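Local coordinates for protein oxidoreductase (Thermotoga maritima, PDB 1ZH8) that probably catalyses NADP-dependent oxidation or reduction of an alcohol or sugar-like substrate, as an oxidoreductase of the GFO/IDH/MocA family, at residues A[139-144]-A[289-294]; A[108-113]-A[293-298]; A[145-150]-A[283-288]. One frame throughout, in Å; residues are numbered along the deposited sequence.

How the contacts relate
All three contacts tie the NADP-binding Rossmann half, or the loop and helix that leave it, to the run from strand 281-284 into helix 290-303. Contacts 1 and 2 lie about 8 Å apart between centres, share Lys293 and Glu294, and touch the nicotinamide end of NADP: contact 1 through Asn141 and Tyr291, contact 2 through Glu112 and Lys113. Ala139 N and Cys111 O, 2.7 Å apart and probably hydrogen-bonded, link strands 136-139 and 108-112. Contact 3, its centre about 12 Å from that of contact 1 and 20 Å from that of contact 2, does not touch NADP; the Pro146 side chain is about 13 Å away. Arg143 O and Trp149 NE1, at 2.8 Å, connect contacts 1 and 3.

Contact 1 (A[139-144]-A[289-294]); sequences AENFRH and NSYQKE. With NAP (NADP nicotinamide-adenine-dinucleotide phosphate), chain D; EDO (1,2-ethanediol), chain E.
Asn141 and Tyr291, one from each segment, together read both ends of the nicotinamide carboxamide of NADP. Asn141 OD1 accepts from N7N of NADP at 2.9 Å, while Tyr291 OH donates to its O7N at 2.5 Å, an unusually short length to be read with caution. An asparagine suits this place because its amide offers an acceptor and a donor at once: ND2 turns the other way and gives a nearly straight bond (166°) to Ser290 OG at 3.2 Å, close to the amide plane. That second bond fixes the rotation of the amide and so positions OD1 for the cofactor. The amide also stacks against the tyrosine, with planes 20° apart and Asn141 CG 3.6 Å from Tyr291 CE1.

His144 packs on the same helix. Its CG lies beside the backbone N (chi1 -58°), a setting that lays one ring face against Glu294 CB, 3.7 Å from the ring centroid in a CH-pi contact. With an alanine in place of His144, Glu294 CB would probably lose this flat support and a gap would open between the turn and the helix. Beyond CG the extended chain of Glu294 carries its carboxylate to Ala139 CB.

The loop that leaves strand 136-139 is thus pressed against the first turns of helix 290-303, with helix 28-39 behind Tyr291 and helix 195-211 bordering Glu140 and Asn141.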
loop_
_atom_site.group_PDB
_atom_site.type_symbol
_atom_site.label_atom_id
_atom_site.label_comp_id
_atom_site.label_asym_id
_atom_site.label_seq_id
_atom_site.Cartn_x
_atom_site.Cartn_y
_atom_site.Cartn_z
ATOM N N ALA A 139 9.390 -26.269 -7.120
ATOM C CA ALA A 139 8.988 -25.779 -8.433
ATOM C C ALA A 139 8.198 -24.486 -8.284
ATOM O O ALA A 139 6.940 -24.475 -8.247
ATOM C CB ALA A 139 8.166 -26.864 -9.181
ATOM N N GLU A 140 8.946 -23.398 -8.169
ATOM C CA GLU A 140 8.360 -22.095 -8.018
ATOM C C GLU A 140 8.385 -21.497 -9.389
ATOM O O GLU A 140 9.405 -20.946 -9.825
ATOM C CB GLU A 140 9.159 -21.259 -7.020
ATOM C CG GLU A 140 8.721 -19.804 -6.949
ATOM C CD GLU A 140 7.204 -19.651 -6.911
ATOM O OE1 GLU A 140 6.613 -19.855 -5.829
ATOM O OE2 GLU A 140 6.608 -19.346 -7.973
ATOM N N ASN A 141 7.280 -21.643 -10.104
ATOM C CA ASN A 141 7.288 -21.276 -11.521
ATOM C C ASN A 141 7.413 -19.760 -11.772
ATOM O O ASN A 141 7.931 -19.350 -12.807
ATOM C CB ASN A 141 6.090 -21.873 -12.254
ATOM C CG ASN A 141 4.791 -21.361 -11.709
ATOM O OD1 ASN A 141 4.446 -21.612 -10.550
ATOM N ND2 ASN A 141 4.093 -20.598 -12.506
ATOM N N PHE A 142 6.995 -18.929 -10.822
ATOM C CA PHE A 142 7.196 -17.466 -10.950
ATOM C C PHE A 142 8.666 -17.047 -11.121
ATOM O O PHE A 142 8.938 -15.969 -11.634
ATOM C CB PHE A 142 6.540 -16.687 -9.790
ATOM C CG PHE A 142 5.064 -16.369 -10.007
ATOM C CD1 PHE A 142 4.177 -17.335 -10.500
ATOM C CD2 PHE A 142 4.567 -15.092 -9.707
ATOM C CE1 PHE A 142 2.802 -17.035 -10.710
ATOM C CE2 PHE A 142 3.201 -14.767 -9.917
ATOM C CZ PHE A 142 2.315 -15.750 -10.416
ATOM N N ARG A 143 9.612 -17.892 -10.707
ATOM C CA ARG A 143 11.034 -17.640 -10.984
ATOM C C ARG A 143 11.411 -17.844 -12.440
ATOM O O ARG A 143 12.562 -17.639 -12.833
ATOM C CB ARG A 143 11.916 -18.537 -10.128
ATOM C CG ARG A 143 12.622 -17.800 -9.067
ATOM C CD ARG A 143 13.103 -18.763 -8.015
ATOM N NE ARG A 143 12.695 -18.156 -6.786
ATOM C CZ ARG A 143 12.176 -18.778 -5.750
ATOM N NH1 ARG A 143 12.015 -20.085 -5.729
ATOM N NH2 ARG A 143 11.834 -18.046 -4.712
ATOM N N HIS A 144 10.445 -18.272 -13.239
ATOM C CA HIS A 144 10.738 -18.586 -14.624
ATOM C C HIS A 144 9.830 -17.813 -15.548
ATOM O O HIS A 144 9.744 -18.160 -16.724
ATOM C CB HIS A 144 10.549 -20.082 -14.870
ATOM C CG HIS A 144 11.386 -20.955 -13.991
ATOM N ND1 HIS A 144 12.599 -21.474 -14.396
ATOM C CD2 HIS A 144 11.182 -21.414 -12.736
ATOM C CE1 HIS A 144 13.106 -22.214 -13.427
ATOM N NE2 HIS A 144 12.262 -22.200 -12.411
ATOM N N ASN A 289 5.860 -20.855 -21.426
ATOM C CA ASN A 289 5.268 -21.719 -20.426
ATOM C C ASN A 289 6.294 -21.847 -19.308
ATOM O O ASN A 289 7.367 -22.404 -19.525
ATOM C CB ASN A 289 4.894 -23.085 -21.036
ATOM C CG ASN A 289 4.281 -24.037 -20.017
ATOM O OD1 ASN A 289 4.750 -24.146 -18.874
ATOM N ND2 ASN A 289 3.230 -24.732 -20.422
ATOM N N SER A 290 5.982 -21.311 -18.130
ATOM C CA SER A 290 6.914 -21.327 -17.009
ATOM C C SER A 290 7.094 -22.711 -16.382
ATOM O O SER A 290 8.172 -23.019 -15.868
ATOM C CB SER A 290 6.494 -20.312 -15.933
ATOM O OG SER A 290 5.168 -20.549 -15.479
ATOM N N TYR A 291 6.045 -23.536 -16.415
ATOM C CA TYR A 291 6.137 -24.925 -15.955
ATOM C C TYR A 291 7.097 -25.703 -16.839
ATOM O O TYR A 291 7.910 -26.487 -16.357
ATOM C CB TYR A 291 4.756 -25.589 -15.957
ATOM C CG TYR A 291 3.753 -24.804 -15.158
ATOM C CD1 TYR A 291 3.742 -24.884 -13.762
ATOM C CD2 TYR A 291 2.847 -23.937 -15.790
ATOM C CE1 TYR A 291 2.844 -24.139 -13.011
ATOM C CE2 TYR A 291 1.933 -23.183 -15.042
ATOM C CZ TYR A 291 1.946 -23.298 -13.656
ATOM O OH TYR A 291 1.052 -22.596 -12.899
ATOM N N GLN A 292 7.013 -25.465 -18.139
ATOM C CA GLN A 292 7.911 -26.111 -19.068
ATOM C C GLN A 292 9.325 -25.650 -18.765
ATOM O O GLN A 292 10.258 -26.453 -18.734
ATOM C CB GLN A 292 7.526 -25.741 -20.491
ATOM C CG GLN A 292 8.308 -26.459 -21.545
ATOM C CD GLN A 292 7.827 -26.101 -22.929
ATOM O OE1 GLN A 292 6.617 -26.050 -23.193
ATOM N NE2 GLN A 292 8.769 -25.836 -23.826
ATOM N N LYS A 293 9.462 -24.350 -18.526
ATOM C CA LYS A 293 10.752 -23.751 -18.277
ATOM C C LYS A 293 11.396 -24.300 -17.002
ATOM O O LYS A 293 12.608 -24.543 -16.967
ATOM C CB LYS A 293 10.637 -22.232 -18.254
ATOM C CG LYS A 293 10.817 -21.623 -19.621
ATOM C CD LYS A 293 10.980 -20.124 -19.501
ATOM C CE LYS A 293 12.447 -19.709 -19.351
ATOM N NZ LYS A 293 12.580 -18.259 -18.963
ATOM N N GLU A 294 10.588 -24.526 -15.972
ATOM C CA GLU A 294 11.127 -25.069 -14.746
ATOM C C GLU A 294 11.539 -26.543 -14.897
ATOM O O GLU A 294 12.504 -26.981 -14.260
ATOM C CB GLU A 294 10.208 -24.817 -13.531
ATOM C CG GLU A 294 8.913 -25.592 -13.512
ATOM C CD GLU A 294 8.013 -25.226 -12.347
ATOM O OE1 GLU A 294 8.469 -24.518 -11.418
ATOM O OE2 GLU A 294 6.837 -25.653 -12.357
HETATM P PA NAP D . -5.297 -31.310 -5.815
HETATM O O1A NAP D . -6.127 -31.214 -7.043
HETATM O O2A NAP D . -6.076 -31.595 -4.599
HETATM O O5B NAP D . -4.133 -32.380 -6.080
HETATM C C5B NAP D . -3.615 -33.147 -5.017
HETATM C C4B NAP D . -3.505 -34.584 -5.490
HETATM O O4B NAP D . -2.782 -35.358 -4.542
HETATM C C3B NAP D . -4.872 -35.243 -5.632
HETATM O O3B NAP D . -4.757 -36.090 -6.737
HETATM C C2B NAP D . -4.958 -36.040 -4.341
HETATM O O2B NAP D . -5.879 -37.104 -4.129
HETATM C C1B NAP D . -3.529 -36.527 -4.239
HETATM N N9A NAP D . -3.232 -37.011 -2.894
HETATM C C8A NAP D . -3.749 -36.566 -1.697
HETATM N N7A NAP D . -3.183 -37.286 -0.703
HETATM C C5A NAP D . -2.323 -38.182 -1.255
HETATM C C6A NAP D . -1.491 -39.158 -0.720
HETATM N N6A NAP D . -1.452 -39.370 0.585
HETATM N N1A NAP D . -0.701 -39.915 -1.544
HETATM C C2A NAP D . -0.750 -39.718 -2.903
HETATM N N3A NAP D . -1.574 -38.763 -3.441
HETATM C C4A NAP D . -2.343 -38.009 -2.629
HETATM O O3 NAP D . -4.537 -29.921 -5.600
HETATM P PN NAP D . -3.577 -29.236 -6.692
HETATM O O1N NAP D . -3.205 -30.128 -7.836
HETATM O O2N NAP D . -4.230 -27.945 -6.861
HETATM O O5D NAP D . -2.207 -28.957 -5.892
HETATM C C5D NAP D . -1.194 -29.926 -5.685
HETATM C C4D NAP D . 0.142 -29.210 -5.503
HETATM O O4D NAP D . 0.383 -28.394 -6.643
HETATM C C3D NAP D . 0.107 -28.273 -4.291
HETATM O O3D NAP D . 1.320 -28.330 -3.579
HETATM C C2D NAP D . -0.066 -26.891 -4.873
HETATM O O2D NAP D . 0.526 -25.885 -4.077
HETATM C C1D NAP D . 0.596 -27.047 -6.234
HETATM N N1N NAP D . 0.040 -26.099 -7.195
HETATM C C2N NAP D . 0.893 -25.218 -7.795
HETATM C C3N NAP D . 0.418 -24.279 -8.715
HETATM C C7N NAP D . 1.380 -23.462 -9.541
HETATM O O7N NAP D . 0.812 -22.519 -10.418
HETATM N N7N NAP D . 2.714 -23.632 -9.451
HETATM C C4N NAP D . -0.950 -24.257 -9.023
HETATM C C5N NAP D . -1.817 -25.174 -8.414
HETATM C C6N NAP D . -1.307 -26.095 -7.494
HETATM P P2B NAP D . -6.760 -38.002 -5.135
HETATM O O1X NAP D . -5.966 -39.174 -5.671
HETATM O O2X NAP D . -7.247 -37.188 -6.312
HETATM O O3X NAP D . -7.913 -38.482 -4.280
HETATM C C1 EDO E . 15.950 -19.339 -16.555
HETATM O O1 EDO E . 14.675 -20.015 -16.533
HETATM C C2 EDO E . 15.761 -17.906 -17.053
HETATM O O2 EDO E . 16.971 -17.164 -16.848
#

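Contact 2 (A[108-113]-A[293-298]); sequences HVICEK and KEFEDF. With NAP (NADP nicotinamide-adenine-dinucleotide phosphate), chain D.
Glu112 OE2 is gripped by His34 NE2 and by a water that also meets Glu294 OE2. The water lies 2.8 Å from Glu112 OE2 and 2.5 Å from Glu294 OE2, standing between two buried carboxylates whose OE2 atoms are 4.4 Å apart. This is the C-terminal end of a strand in a Rossmann fold, where the cofactor binds. Strand 108-112 belongs to its parallel sheet, and the segment of helix 290-303 packs on a face of it, nearly antiparallel to the strand (158°) with the axes 10.7 Å apart.

Below the polar end Ile110 carries a mainly apolar contact. Its branched chain serves two aromatic rings: CB sits over the centre of the Phe298 ring, 3.9 Å from the centroid, while CD1 meets one face of Phe295 nearer its rim, 3.9 Å from CE1. With CG1 anti to the backbone N (chi1 -180°) and the chain extended beyond it, CD1 reaches that face and CG2 fills the angle between the rings. Phenylalanines fit here because flat faces can lie close on a beta-branched residue.

Glu112 and Lys113, which match the start of the family's Glu-Lys-Pro motif, both hold the nicotinamide riboside. Glu112 OE1 accepts from N7N of NADP almost in line (171°). Lys113 O accepts from the ribose O2D at 2.6 Å, and Lys113 NZ, also salt-bridged to Asp198, donates to the same O2D at 3.3 Å.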
loop_
_atom_site.group_PDB
_atom_site.type_symbol
_atom_site.label_atom_id
_atom_site.label_comp_id
_atom_site.label_asym_id
_atom_site.label_seq_id
_atom_site.Cartn_x
_atom_site.Cartn_y
_atom_site.Cartn_z
ATOM N N HIS A 108 15.825 -38.345 -7.117
ATOM C CA HIS A 108 15.609 -36.874 -7.173
ATOM C C HIS A 108 14.141 -36.524 -7.011
ATOM O O HIS A 108 13.258 -37.345 -7.300
ATOM C CB HIS A 108 16.097 -36.274 -8.484
ATOM C CG HIS A 108 17.501 -36.639 -8.823
ATOM N ND1 HIS A 108 18.584 -35.956 -8.319
ATOM C CD2 HIS A 108 18.003 -37.622 -9.608
ATOM C CE1 HIS A 108 19.695 -36.505 -8.780
ATOM N NE2 HIS A 108 19.368 -37.514 -9.567
ATOM N N VAL A 109 13.885 -35.307 -6.554
ATOM C CA VAL A 109 12.518 -34.840 -6.338
ATOM C C VAL A 109 12.327 -33.440 -6.935
ATOM O O VAL A 109 13.104 -32.529 -6.637
ATOM C CB VAL A 109 12.164 -34.702 -4.825
ATOM C CG1 VAL A 109 10.659 -34.594 -4.652
ATOM C CG2 VAL A 109 12.681 -35.846 -4.019
ATOM N N ILE A 110 11.309 -33.287 -7.781
ATOM C CA ILE A 110 10.742 -31.983 -8.051
ATOM C C ILE A 110 9.402 -31.855 -7.328
ATOM O O ILE A 110 8.526 -32.700 -7.450
ATOM C CB ILE A 110 10.636 -31.658 -9.561
ATOM C CG1 ILE A 110 10.033 -30.260 -9.765
ATOM C CG2 ILE A 110 9.863 -32.747 -10.318
ATOM C CD1 ILE A 110 10.278 -29.678 -11.183
ATOM N N CYS A 111 9.258 -30.796 -6.552
ATOM C CA CYS A 111 8.127 -30.673 -5.667
ATOM C C CYS A 111 7.532 -29.302 -5.772
ATOM O O CYS A 111 8.246 -28.298 -5.839
ATOM C CB CYS A 111 8.560 -30.951 -4.227
ATOM S SG CYS A 111 7.215 -30.888 -3.022
ATOM N N GLU A 112 6.214 -29.268 -5.776
ATOM C CA GLU A 112 5.473 -28.031 -5.925
ATOM C C GLU A 112 5.630 -27.109 -4.724
ATOM O O GLU A 112 5.895 -27.557 -3.607
ATOM C CB GLU A 112 3.985 -28.314 -6.198
ATOM C CG GLU A 112 3.647 -28.405 -7.669
ATOM C CD GLU A 112 3.800 -27.061 -8.379
ATOM O OE1 GLU A 112 4.010 -26.031 -7.693
ATOM O OE2 GLU A 112 3.744 -27.030 -9.621
ATOM N N LYS A 113 5.468 -25.815 -4.979
ATOM C CA LYS A 113 5.384 -24.832 -3.915
ATOM C C LYS A 113 4.037 -25.006 -3.225
ATOM O O LYS A 113 3.139 -25.620 -3.794
ATOM C CB LYS A 113 5.506 -23.411 -4.494
ATOM C CG LYS A 113 4.807 -23.160 -5.851
ATOM C CD LYS A 113 3.277 -23.406 -5.841
ATOM C CE LYS A 113 2.555 -22.433 -4.941
ATOM N NZ LYS A 113 1.135 -22.762 -4.757
ATOM N N LYS A 293 9.462 -24.350 -18.526
ATOM C CA LYS A 293 10.752 -23.751 -18.277
ATOM C C LYS A 293 11.396 -24.300 -17.002
ATOM O O LYS A 293 12.608 -24.543 -16.967
ATOM C CB LYS A 293 10.637 -22.232 -18.254
ATOM C CG LYS A 293 10.817 -21.623 -19.621
ATOM C CD LYS A 293 10.980 -20.124 -19.501
ATOM C CE LYS A 293 12.447 -19.709 -19.351
ATOM N NZ LYS A 293 12.580 -18.259 -18.963
ATOM N N GLU A 294 10.588 -24.526 -15.972
ATOM C CA GLU A 294 11.127 -25.069 -14.746
ATOM C C GLU A 294 11.539 -26.543 -14.897
ATOM O O GLU A 294 12.504 -26.981 -14.260
ATOM C CB GLU A 294 10.208 -24.817 -13.531
ATOM C CG GLU A 294 8.913 -25.592 -13.512
ATOM C CD GLU A 294 8.013 -25.226 -12.347
ATOM O OE1 GLU A 294 8.469 -24.518 -11.418
ATOM O OE2 GLU A 294 6.837 -25.653 -12.357
ATOM N N PHE A 295 10.839 -27.302 -15.739
ATOM C CA PHE A 295 11.205 -28.711 -15.950
ATOM C C PHE A 295 12.514 -28.827 -16.735
ATOM O O PHE A 295 13.349 -29.693 -16.462
ATOM C CB PHE A 295 10.078 -29.507 -16.614
ATOM C CG PHE A 295 9.085 -30.092 -15.634
ATOM C CD1 PHE A 295 9.413 -31.201 -14.866
ATOM C CD2 PHE A 295 7.811 -29.538 -15.495
ATOM C CE1 PHE A 295 8.499 -31.745 -13.946
ATOM C CE2 PHE A 295 6.887 -30.068 -14.590
ATOM C CZ PHE A 295 7.236 -31.184 -13.810
ATOM N N GLU A 296 12.696 -27.922 -17.684
ATOM C CA GLU A 296 13.939 -27.815 -18.406
ATOM C C GLU A 296 15.073 -27.552 -17.417
ATOM O O GLU A 296 16.125 -28.190 -17.498
ATOM C CB GLU A 296 13.854 -26.693 -19.456
ATOM C CG GLU A 296 12.960 -27.020 -20.656
ATOM C CD GLU A 296 12.799 -25.865 -21.681
ATOM O OE1 GLU A 296 13.431 -24.792 -21.531
ATOM O OE2 GLU A 296 12.025 -26.045 -22.654
ATOM N N ASP A 297 14.839 -26.635 -16.480
ATOM C CA ASP A 297 15.877 -26.204 -15.550
ATOM C C ASP A 297 16.264 -27.359 -14.616
ATOM O O ASP A 297 17.453 -27.629 -14.384
ATOM C CB ASP A 297 15.408 -24.960 -14.777
ATOM C CG ASP A 297 16.473 -24.399 -13.845
ATOM O OD1 ASP A 297 17.558 -24.010 -14.308
ATOM O OD2 ASP A 297 16.211 -24.320 -12.640
ATOM N N PHE A 298 15.245 -28.059 -14.124
ATOM C CA PHE A 298 15.409 -29.260 -13.306
ATOM C C PHE A 298 16.186 -30.352 -14.056
ATOM O O PHE A 298 17.030 -31.042 -13.469
ATOM C CB PHE A 298 14.024 -29.752 -12.908
ATOM C CG PHE A 298 13.994 -31.090 -12.241
ATOM C CD1 PHE A 298 14.508 -31.262 -10.961
ATOM C CD2 PHE A 298 13.385 -32.173 -12.872
ATOM C CE1 PHE A 298 14.430 -32.516 -10.314
ATOM C CE2 PHE A 298 13.296 -33.414 -12.247
ATOM C CZ PHE A 298 13.817 -33.582 -10.962
HETATM P PA NAP D . -5.297 -31.310 -5.815
HETATM O O1A NAP D . -6.127 -31.214 -7.043
HETATM O O2A NAP D . -6.076 -31.595 -4.599
HETATM O O5B NAP D . -4.133 -32.380 -6.080
HETATM C C5B NAP D . -3.615 -33.147 -5.017
HETATM C C4B NAP D . -3.505 -34.584 -5.490
HETATM O O4B NAP D . -2.782 -35.358 -4.542
HETATM C C3B NAP D . -4.872 -35.243 -5.632
HETATM O O3B NAP D . -4.757 -36.090 -6.737
HETATM C C2B NAP D . -4.958 -36.040 -4.341
HETATM O O2B NAP D . -5.879 -37.104 -4.129
HETATM C C1B NAP D . -3.529 -36.527 -4.239
HETATM N N9A NAP D . -3.232 -37.011 -2.894
HETATM C C8A NAP D . -3.749 -36.566 -1.697
HETATM N N7A NAP D . -3.183 -37.286 -0.703
HETATM C C5A NAP D . -2.323 -38.182 -1.255
HETATM C C6A NAP D . -1.491 -39.158 -0.720
HETATM N N6A NAP D . -1.452 -39.370 0.585
HETATM N N1A NAP D . -0.701 -39.915 -1.544
HETATM C C2A NAP D . -0.750 -39.718 -2.903
HETATM N N3A NAP D . -1.574 -38.763 -3.441
HETATM C C4A NAP D . -2.343 -38.009 -2.629
HETATM O O3 NAP D . -4.537 -29.921 -5.600
HETATM P PN NAP D . -3.577 -29.236 -6.692
HETATM O O1N NAP D . -3.205 -30.128 -7.836
HETATM O O2N NAP D . -4.230 -27.945 -6.861
HETATM O O5D NAP D . -2.207 -28.957 -5.892
HETATM C C5D NAP D . -1.194 -29.926 -5.685
HETATM C C4D NAP D . 0.142 -29.210 -5.503
HETATM O O4D NAP D . 0.383 -28.394 -6.643
HETATM C C3D NAP D . 0.107 -28.273 -4.291
HETATM O O3D NAP D . 1.320 -28.330 -3.579
HETATM C C2D NAP D . -0.066 -26.891 -4.873
HETATM O O2D NAP D . 0.526 -25.885 -4.077
HETATM C C1D NAP D . 0.596 -27.047 -6.234
HETATM N N1N NAP D . 0.040 -26.099 -7.195
HETATM C C2N NAP D . 0.893 -25.218 -7.795
HETATM C C3N NAP D . 0.418 -24.279 -8.715
HETATM C C7N NAP D . 1.380 -23.462 -9.541
HETATM O O7N NAP D . 0.812 -22.519 -10.418
HETATM N N7N NAP D . 2.714 -23.632 -9.451
HETATM C C4N NAP D . -0.950 -24.257 -9.023
HETATM C C5N NAP D . -1.817 -25.174 -8.414
HETATM C C6N NAP D . -1.307 -26.095 -7.494
HETATM P P2B NAP D . -6.760 -38.002 -5.135
HETATM O O1X NAP D . -5.966 -39.174 -5.671
HETATM O O2X NAP D . -7.247 -37.188 -6.312
HETATM O O3X NAP D . -7.913 -38.482 -4.280
HETATM O O HOH W 1 5.311 -24.962 -10.545
#

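Contact 3 (A[145-150]-A[283-288]); sequences VPAFWK and MKVPQE
Pro146 and Val285 meet obliquely, the proline ring laid against one methyl of the valine, with Pro146 CB 3.8 Å from Val285 CG1. That methyl is anti to the valine's backbone N (chi1 -178°), an orientation that brings it up to the start of the helix, where it also approaches Ala147 N at 3.7 Å. The second branch, CG2, lies 4.3 Å from Ala147 CB. A valine therefore reaches two successive residues with its two methyls, and the small alanine lets the backbones come close: Ala147 CA and Val285 CA are 6.0 Å apart.

Proline fits the first turn of a helix, where a missing amide hydrogen costs nothing; Val145 holds the N-cap position before it. The rigid ring is met from a second direction by the chain of Glu288, whose CB and CG both lie 4.1 Å from Pro146 CG. At its polar end Glu288 OE2 makes a long, weak ion pair with Lys293.

The contact joins the beginning of helix 146-156 to the strand end and linker that run from strand 281-284, an outermost strand of the large mixed sheet, to helix 290-303. Val285 also packs on strand 275-278, whereas Phe148 packs on helix 195-211.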
loop_
_atom_site.group_PDB
_atom_site.type_symbol
_atom_site.label_atom_id
_atom_site.label_comp_id
_atom_site.label_asym_id
_atom_site.label_seq_id
_atom_site.Cartn_x
_atom_site.Cartn_y
_atom_site.Cartn_z
ATOM N N VAL A 145 9.149 -16.786 -15.018
ATOM C CA VAL A 145 8.198 -16.007 -15.811
ATOM C C VAL A 145 8.950 -14.850 -16.515
ATOM O O VAL A 145 9.568 -14.025 -15.856
ATOM C CB VAL A 145 6.965 -15.537 -14.941
ATOM C CG1 VAL A 145 6.074 -14.538 -15.690
ATOM C CG2 VAL A 145 6.102 -16.753 -14.445
ATOM N N PRO A 146 8.937 -14.802 -17.853
ATOM C CA PRO A 146 9.830 -13.821 -18.520
ATOM C C PRO A 146 9.581 -12.348 -18.170
ATOM O O PRO A 146 10.538 -11.581 -18.071
ATOM C CB PRO A 146 9.611 -14.080 -20.013
ATOM C CG PRO A 146 8.319 -14.852 -20.094
ATOM C CD PRO A 146 8.188 -15.626 -18.819
ATOM N N ALA A 147 8.323 -11.968 -17.946
ATOM C CA ALA A 147 7.977 -10.599 -17.571
ATOM C C ALA A 147 8.756 -10.150 -16.355
ATOM O O ALA A 147 9.192 -8.990 -16.285
ATOM C CB ALA A 147 6.486 -10.472 -17.299
ATOM N N PHE A 148 8.917 -11.057 -15.392
ATOM C CA PHE A 148 9.638 -10.728 -14.156
ATOM C C PHE A 148 11.139 -10.593 -14.427
ATOM O O PHE A 148 11.776 -9.667 -13.923
ATOM C CB PHE A 148 9.350 -11.736 -13.023
ATOM C CG PHE A 148 7.883 -11.877 -12.689
ATOM C CD1 PHE A 148 7.045 -10.766 -12.659
ATOM C CD2 PHE A 148 7.344 -13.118 -12.402
ATOM C CE1 PHE A 148 5.708 -10.891 -12.353
ATOM C CE2 PHE A 148 5.984 -13.253 -12.098
ATOM C CZ PHE A 148 5.174 -12.140 -12.069
ATOM N N TRP A 149 11.688 -11.482 -15.250
ATOM C CA TRP A 149 13.082 -11.336 -15.667
ATOM C C TRP A 149 13.317 -10.010 -16.384
ATOM O O TRP A 149 14.285 -9.310 -16.068
ATOM C CB TRP A 149 13.577 -12.531 -16.492
ATOM C CG TRP A 149 13.854 -13.682 -15.590
ATOM C CD1 TRP A 149 12.970 -14.672 -15.212
ATOM C CD2 TRP A 149 15.069 -13.937 -14.873
ATOM N NE1 TRP A 149 13.570 -15.535 -14.327
ATOM C CE2 TRP A 149 14.858 -15.116 -14.102
ATOM C CE3 TRP A 149 16.323 -13.303 -14.821
ATOM C CZ2 TRP A 149 15.860 -15.675 -13.298
ATOM C CZ3 TRP A 149 17.318 -13.853 -14.020
ATOM C CH2 TRP A 149 17.080 -15.034 -13.267
ATOM N N LYS A 150 12.420 -9.641 -17.301
ATOM C CA LYS A 150 12.576 -8.385 -18.035
ATOM C C LYS A 150 12.485 -7.158 -17.098
ATOM O O LYS A 150 13.239 -6.189 -17.246
ATOM C CB LYS A 150 11.602 -8.281 -19.216
ATOM C CG LYS A 150 11.949 -7.153 -20.216
HETATM N N MSE A 283 6.780 -2.455 -24.104
HETATM C CA MSE A 283 7.560 -3.582 -24.614
HETATM C C MSE A 283 6.777 -4.871 -24.370
HETATM O O MSE A 283 6.556 -5.261 -23.214
HETATM C CB MSE A 283 8.933 -3.662 -23.940
HETATM C CG MSE A 283 9.860 -2.467 -24.175
HETATM SE SE MSE A 283 10.947 -2.095 -22.562
HETATM C CE MSE A 283 9.596 -1.296 -21.466
ATOM N N LYS A 284 6.344 -5.517 -25.452
ATOM C CA LYS A 284 5.655 -6.798 -25.330
ATOM C C LYS A 284 6.634 -7.846 -24.840
ATOM O O LYS A 284 7.768 -7.898 -25.290
ATOM C CB LYS A 284 4.985 -7.221 -26.641
ATOM C CG LYS A 284 3.733 -6.383 -26.980
ATOM C CD LYS A 284 3.148 -6.714 -28.367
ATOM N N VAL A 285 6.209 -8.641 -23.873
ATOM C CA VAL A 285 7.002 -9.767 -23.418
ATOM C C VAL A 285 6.555 -11.019 -24.185
ATOM O O VAL A 285 5.391 -11.406 -24.091
ATOM C CB VAL A 285 6.852 -9.992 -21.899
ATOM C CG1 VAL A 285 7.718 -11.140 -21.454
ATOM C CG2 VAL A 285 7.224 -8.746 -21.135
ATOM N N PRO A 286 7.471 -11.641 -24.961
ATOM C CA PRO A 286 7.094 -12.864 -25.688
ATOM C C PRO A 286 6.705 -13.922 -24.673
ATOM O O PRO A 286 7.416 -14.125 -23.666
ATOM C CB PRO A 286 8.382 -13.280 -26.409
ATOM C CG PRO A 286 9.262 -12.060 -26.401
ATOM C CD PRO A 286 8.883 -11.268 -25.181
ATOM N N GLN A 287 5.570 -14.566 -24.924
ATOM C CA GLN A 287 4.989 -15.504 -23.970
ATOM C C GLN A 287 5.731 -16.837 -23.872
ATOM O O GLN A 287 6.309 -17.297 -24.852
ATOM C CB GLN A 287 3.498 -15.711 -24.262
ATOM C CG GLN A 287 2.641 -14.550 -23.754
ATOM C CD GLN A 287 3.064 -14.061 -22.360
ATOM O OE1 GLN A 287 3.121 -14.836 -21.387
ATOM N NE2 GLN A 287 3.373 -12.773 -22.265
ATOM N N GLU A 288 5.719 -17.432 -22.677
ATOM C CA GLU A 288 6.382 -18.717 -22.432
ATOM C C GLU A 288 5.657 -19.549 -21.391
ATOM O O GLU A 288 4.933 -19.026 -20.563
ATOM C CB GLU A 288 7.810 -18.494 -21.954
ATOM C CG GLU A 288 8.702 -17.820 -22.951
ATOM C CD GLU A 288 10.149 -18.082 -22.663
ATOM O OE1 GLU A 288 10.573 -19.258 -22.771
ATOM O OE2 GLU A 288 10.855 -17.107 -22.331
#